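Putative carbonic anhydrase (Streptococcus mutans, PDB 3LAS) probably catalyses the zinc-dependent interconversion of hydrogencarbonate and carbon dioxide as a beta-class carbonic anhydrase. Local coordinates at residues I35-D40 with I58-G63; R65-V70 with D120-T125. All coordinates share one frame; numbering follows the deposited sequence.

In the fold
Contact 1 comes first along the chain and lies at its centre, where strands 33-38 and 56-61, joined through helix 45-49, run parallel in the mixed sheet and end beside the zinc ion. Contact 2 follows: the chain leaves strand 56-61, passes through R65-T67 and enters helix 68-80, while the loop before helix 127-140 comes back to meet it. Their centres are about 10 Å apart, and they touch where V70 packs on V36 and N61. Both also reach the second subunit, so the zinc-bearing strand ends, the start of helix 68-80 and the loop holding F124 are built together with the dimer interface.

Contact 1 of 2, residues I35-D40 with I58-G63; sequences IVTCMD and ILRNAG. With ZN (zinc ion), chain C.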
loop_
_atom_site.group_PDB
_atom_site.type_symbol
_atom_site.label_atom_id
_atom_site.label_comp_id
_atom_site.label_asym_id
_atom_site.label_seq_id
_atom_site.Cartn_x
_atom_site.Cartn_y
_atom_site.Cartn_z
ATOM N N ILE A 35 4.237 -7.336 3.746
ATOM C CA ILE A 35 3.508 -6.695 4.861
ATOM C C ILE A 35 2.235 -6.126 4.358
ATOM O O ILE A 35 2.228 -5.491 3.285
ATOM C CB ILE A 35 4.403 -5.576 5.405
ATOM C CG1 ILE A 35 5.719 -6.191 5.980
ATOM C CG2 ILE A 35 3.687 -4.751 6.515
ATOM C CD1 ILE A 35 6.883 -5.226 5.794
ATOM N N VAL A 36 1.117 -6.371 5.031
ATOM C CA VAL A 36 -0.215 -5.756 4.698
ATOM C C VAL A 36 -0.545 -4.791 5.804
ATOM O O VAL A 36 -0.663 -5.232 6.982
ATOM C CB VAL A 36 -1.275 -6.866 4.587
ATOM C CG1 VAL A 36 -2.691 -6.301 4.364
ATOM C CG2 VAL A 36 -0.896 -7.896 3.493
ATOM N N THR A 37 -0.659 -3.509 5.489
ATOM C CA THR A 37 -0.904 -2.535 6.538
ATOM C C THR A 37 -1.738 -1.361 6.029
ATOM O O THR A 37 -2.230 -1.366 4.887
ATOM C CB THR A 37 0.419 -2.075 7.169
ATOM O OG1 THR A 37 0.196 -1.345 8.371
ATOM C CG2 THR A 37 1.282 -1.299 6.202
ATOM N N CYS A 38 -1.992 -0.404 6.909
ATOM C CA CYS A 38 -2.798 0.750 6.555
ATOM C C CYS A 38 -1.959 1.801 5.857
ATOM O O CYS A 38 -0.731 1.938 6.074
ATOM C CB CYS A 38 -3.376 1.303 7.872
ATOM S SG CYS A 38 -4.564 2.714 7.529
ATOM N N MET A 39 -2.649 2.617 5.065
ATOM C CA MET A 39 -2.132 3.812 4.391
ATOM C C MET A 39 -1.715 4.947 5.275
ATOM O O MET A 39 -1.123 5.945 4.809
ATOM C CB MET A 39 -3.133 4.282 3.340
ATOM C CG MET A 39 -4.380 4.914 4.096
ATOM S SD MET A 39 -5.713 5.202 2.862
ATOM C CE MET A 39 -6.924 5.920 3.940
ATOM N N ASP A 40 -2.041 4.843 6.581
ATOM C CA ASP A 40 -1.842 5.922 7.521
ATOM C C ASP A 40 -0.520 6.653 7.367
ATOM O O ASP A 40 0.550 6.066 7.340
ATOM C CB ASP A 40 -1.951 5.381 8.949
ATOM C CG ASP A 40 -2.088 6.504 9.927
ATOM O OD1 ASP A 40 -1.039 6.984 10.455
ATOM O OD2 ASP A 40 -3.236 6.830 10.260
ATOM N N ILE A 58 5.541 -4.157 0.532
ATOM C CA ILE A 58 4.703 -3.342 1.478
ATOM C C ILE A 58 3.422 -3.031 0.758
ATOM O O ILE A 58 3.421 -2.325 -0.251
ATOM C CB ILE A 58 5.405 -2.055 1.934
ATOM C CG1 ILE A 58 6.781 -2.427 2.562
ATOM C CG2 ILE A 58 4.543 -1.307 2.925
ATOM C CD1 ILE A 58 7.695 -1.175 2.736
ATOM N N LEU A 59 2.331 -3.660 1.205
ATOM C CA LEU A 59 0.962 -3.470 0.687
ATOM C C LEU A 59 0.236 -2.583 1.652
ATOM O O LEU A 59 0.299 -2.804 2.871
ATOM C CB LEU A 59 0.195 -4.776 0.519
ATOM C CG LEU A 59 0.710 -5.737 -0.557
ATOM C CD1 LEU A 59 2.039 -6.402 -0.188
ATOM C CD2 LEU A 59 -0.287 -6.864 -0.703
ATOM N N ARG A 60 -0.480 -1.568 1.146
ATOM C CA ARG A 60 -1.151 -0.618 2.085
ATOM C C ARG A 60 -2.450 -0.204 1.483
ATOM O O ARG A 60 -2.584 0.148 0.305
ATOM C CB ARG A 60 -0.313 0.649 2.289
ATOM C CG ARG A 60 1.139 0.339 2.751
ATOM C CD ARG A 60 1.986 1.579 3.066
ATOM N NE ARG A 60 1.476 2.191 4.337
ATOM C CZ ARG A 60 2.088 3.130 5.021
ATOM N NH1 ARG A 60 3.292 3.566 4.672
ATOM N NH2 ARG A 60 1.525 3.614 6.095
ATOM N N ASN A 61 -3.485 -0.168 2.338
ATOM C CA ASN A 61 -4.828 0.257 1.958
ATOM C C ASN A 61 -5.481 0.904 3.163
ATOM O O ASN A 61 -4.840 1.074 4.225
ATOM C CB ASN A 61 -5.657 -0.848 1.309
ATOM C CG ASN A 61 -6.020 -1.953 2.316
ATOM O OD1 ASN A 61 -5.871 -1.743 3.523
ATOM N ND2 ASN A 61 -6.579 -3.024 1.822
ATOM N N ALA A 62 -6.764 1.305 3.043
ATOM C CA ALA A 62 -7.419 1.911 4.231
ATOM C C ALA A 62 -7.727 0.799 5.242
ATOM O O ALA A 62 -8.475 -0.140 4.978
ATOM C CB ALA A 62 -8.694 2.617 3.845
ATOM N N GLY A 63 -7.067 0.895 6.386
ATOM C CA GLY A 63 -7.244 -0.030 7.508
ATOM C C GLY A 63 -6.330 -1.237 7.469
ATOM O O GLY A 63 -6.251 -1.982 8.457
HETATM ZN ZN ZN C . -5.388 3.326 9.558
HETATM O O HOH W 1 -5.771 5.436 9.337
#
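The flat guanidinium of R60 turns one edge to the carbonyl oxygen of C38: NE (2.8 Å) and NH2 (2.8 Å) both donate to C38 O, which lies only 4° out of the guanidinium plane. Together with a bond from NH2 to L43 O, this side-on, two-nitrogen grip on one atom holds the rotation of the group. R60 gets there by a bend at chi3 (71°), after its CG has run alongside CG2 of T37. Beneath the arginine the strands are bonded in parallel register, L59 N to I35 O, T37 N to L59 O and N61 N to T37 O. Just past the strand end, M39 N donates to N61 O, and M39 CE rests on A62 CB at 3.7 Å. With SG anti to its backbone N (chi1 -175°), C38 turns its sulfur to the metal: C38 SG binds the zinc ion at 2.3 Å and has a second partner in G63 N, from which it accepts at 3.3 Å. H91, C94 and a water complete the metal site; in the conformer given here, D40 OD2 accepts from that water and OD1 forms a salt bridge with R42. Around this beta-alpha-beta unit, strand 85-91 flanks strand 33-38, helix 45-49 covers the I35, T37, I58 and R60 face, and helix 68-80 covers V36 and L59.

Contact 2 of 2, residues R65-V70 with D120-T125; sequences RVTDDV and DFLPFT. With GAI (guanidine), chain I.
R65 runs along L122 and reaches the loop with NH1. Its CB meets CD1 of L122 at 3.8 Å. CG comes equally near CB of the same leucine, and R65 CD is about 4.0 Å from both L122 O and F124 CD2. Bends at chi2 and chi3 curl the chain back, bringing the guanidinium up to the loop. There NH1 donates to L122 O at 2.9 Å. The oxygen lies close to the guanidinium plane, but NH1 stands well above the carbonyl plane and the bond is bent (139° at the hydrogen). P123 O is also at that edge, at a longer 3.6 Å from NH1. F124 brings its CD2 over one face of the guanidinium, the two planes being almost perpendicular (89°), so the ring presents its edge rather than stacking. The same methyl that meets R65 CB, L122 CD1, also packs on T67 CG2 at 3.5 Å. T67 OG1 caps helix 68-80 by accepting from V70 N and bonds to D69 of the second subunit; in the loop, D120 OD1 accepts from L122 N in an Asx turn. The remaining nitrogens of R65 form salt bridges on helix 127-140, NE with D134 and NH2 with E133. The buried cation is therefore held by two carboxylates and a backbone carbonyl, which would favour its charged state and tie the loop bearing F124, a neighbour of the zinc ligand C94, to the start of helix 68-80.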
loop_
_atom_site.group_PDB
_atom_site.type_symbol
_atom_site.label_atom_id
_atom_site.label_comp_id
_atom_site.label_asym_id
_atom_site.label_seq_id
_atom_site.Cartn_x
_atom_site.Cartn_y
_atom_site.Cartn_z
ATOM N N ARG A 65 -6.825 -3.808 5.494
ATOM C CA ARG A 65 -7.826 -4.891 5.421
ATOM C C ARG A 65 -7.565 -5.845 4.293
ATOM O O ARG A 65 -7.044 -5.449 3.227
ATOM C CB ARG A 65 -9.187 -4.313 5.176
ATOM C CG ARG A 65 -9.614 -3.209 6.221
ATOM C CD ARG A 65 -9.333 -3.559 7.674
ATOM N NE ARG A 65 -9.719 -4.908 8.153
ATOM C CZ ARG A 65 -10.929 -5.186 8.617
ATOM N NH1 ARG A 65 -11.898 -4.286 8.609
ATOM N NH2 ARG A 65 -11.047 -6.402 9.085
ATOM N N VAL A 66 -7.847 -7.109 4.428
ATOM C CA VAL A 66 -7.646 -8.049 3.343
ATOM C C VAL A 66 -8.844 -7.947 2.438
ATOM O O VAL A 66 -10.054 -7.938 2.861
ATOM C CB VAL A 66 -7.426 -9.469 3.923
ATOM C CG1 VAL A 66 -7.625 -10.509 2.804
ATOM C CG2 VAL A 66 -6.031 -9.521 4.567
ATOM N N THR A 67 -8.575 -7.707 1.170
ATOM C CA THR A 67 -9.523 -7.510 0.040
ATOM C C THR A 67 -9.108 -8.384 -1.130
ATOM O O THR A 67 -8.007 -8.946 -1.101
ATOM C CB THR A 67 -9.518 -6.030 -0.418
ATOM O OG1 THR A 67 -8.190 -5.787 -0.966
ATOM C CG2 THR A 67 -9.793 -5.065 0.810
ATOM N N ASP A 68 -9.910 -8.398 -2.168
ATOM C CA ASP A 68 -9.514 -9.071 -3.403
ATOM C C ASP A 68 -8.231 -8.496 -3.972
ATOM O O ASP A 68 -7.421 -9.266 -4.501
ATOM C CB ASP A 68 -10.620 -9.016 -4.478
ATOM C CG ASP A 68 -11.836 -9.887 -4.136
ATOM O OD1 ASP A 68 -11.802 -10.737 -3.277
ATOM O OD2 ASP A 68 -12.853 -9.683 -4.859
ATOM N N ASP A 69 -7.996 -7.195 -3.886
ATOM C CA ASP A 69 -6.763 -6.615 -4.392
ATOM C C ASP A 69 -5.575 -7.026 -3.552
ATOM O O ASP A 69 -4.507 -7.301 -4.098
ATOM C CB ASP A 69 -6.916 -5.070 -4.383
ATOM C CG ASP A 69 -5.806 -4.345 -5.099
ATOM O OD1 ASP A 69 -5.028 -4.945 -5.879
ATOM O OD2 ASP A 69 -5.702 -3.118 -4.900
ATOM N N VAL A 70 -5.714 -7.120 -2.227
ATOM C CA VAL A 70 -4.612 -7.586 -1.382
ATOM C C VAL A 70 -4.322 -9.010 -1.768
ATOM O O VAL A 70 -3.123 -9.332 -1.909
ATOM C CB VAL A 70 -4.964 -7.414 0.088
ATOM C CG1 VAL A 70 -3.959 -8.196 0.946
ATOM C CG2 VAL A 70 -4.989 -5.904 0.446
ATOM N N ASP A 120 -19.070 -2.061 1.144
ATOM C CA ASP A 120 -18.490 -2.258 2.459
ATOM C C ASP A 120 -17.144 -1.507 2.484
ATOM O O ASP A 120 -16.182 -1.876 1.812
ATOM C CB ASP A 120 -18.256 -3.748 2.697
ATOM C CG ASP A 120 -17.883 -4.034 4.128
ATOM O OD1 ASP A 120 -17.669 -3.122 4.901
ATOM O OD2 ASP A 120 -17.856 -5.272 4.527
ATOM N N PHE A 121 -17.081 -0.455 3.243
ATOM C CA PHE A 121 -15.839 0.296 3.432
ATOM C C PHE A 121 -14.904 -0.326 4.431
ATOM O O PHE A 121 -13.776 0.210 4.659
ATOM C CB PHE A 121 -16.113 1.778 3.739
ATOM C CG PHE A 121 -16.668 2.482 2.515
ATOM C CD1 PHE A 121 -15.825 3.120 1.629
ATOM C CD2 PHE A 121 -18.037 2.478 2.265
ATOM C CE1 PHE A 121 -16.306 3.727 0.468
ATOM C CE2 PHE A 121 -18.521 3.127 1.077
ATOM C CZ PHE A 121 -17.609 3.716 0.198
ATOM N N LEU A 122 -15.290 -1.445 5.048
ATOM C CA LEU A 122 -14.414 -2.254 5.891
ATOM C C LEU A 122 -13.956 -1.567 7.181
ATOM O O LEU A 122 -12.809 -1.682 7.600
ATOM C CB LEU A 122 -13.223 -2.896 5.158
ATOM C CG LEU A 122 -13.545 -3.609 3.884
ATOM C CD1 LEU A 122 -12.312 -4.035 3.084
ATOM C CD2 LEU A 122 -14.468 -4.804 4.130
ATOM N N PRO A 123 -14.841 -0.837 7.913
ATOM C CA PRO A 123 -14.477 -0.295 9.214
ATOM C C PRO A 123 -14.276 -1.387 10.252
ATOM O O PRO A 123 -14.685 -2.556 9.998
ATOM C CB PRO A 123 -15.717 0.621 9.584
ATOM C CG PRO A 123 -16.877 -0.158 8.969
ATOM C CD PRO A 123 -16.291 -0.679 7.612
ATOM N N PHE A 124 -13.728 -0.975 11.371
ATOM C CA PHE A 124 -13.668 -1.934 12.506
ATOM C C PHE A 124 -13.680 -1.100 13.771
ATOM O O PHE A 124 -13.304 0.132 13.834
ATOM C CB PHE A 124 -12.393 -2.857 12.396
ATOM C CG PHE A 124 -11.057 -2.141 12.449
ATOM C CD1 PHE A 124 -10.565 -1.653 13.635
ATOM C CD2 PHE A 124 -10.288 -2.075 11.319
ATOM C CE1 PHE A 124 -9.279 -1.056 13.684
ATOM C CE2 PHE A 124 -8.981 -1.492 11.353
ATOM C CZ PHE A 124 -8.526 -0.979 12.500
ATOM N N THR A 125 -13.925 -1.818 14.874
ATOM C CA THR A 125 -13.874 -1.170 16.181
ATOM C C THR A 125 -12.826 -1.736 17.131
ATOM O O THR A 125 -12.234 -1.027 17.974
ATOM C CB THR A 125 -15.264 -1.264 16.960
ATOM O OG1 THR A 125 -15.860 -2.554 16.823
ATOM C CG2 THR A 125 -16.167 -0.178 16.341
HETATM C C GAI I . -15.664 1.414 -3.233
HETATM N N1 GAI I . -14.912 1.164 -4.315
HETATM N N2 GAI I . -15.838 0.729 -2.125
HETATM N N3 GAI I . -16.676 2.141 -3.030
#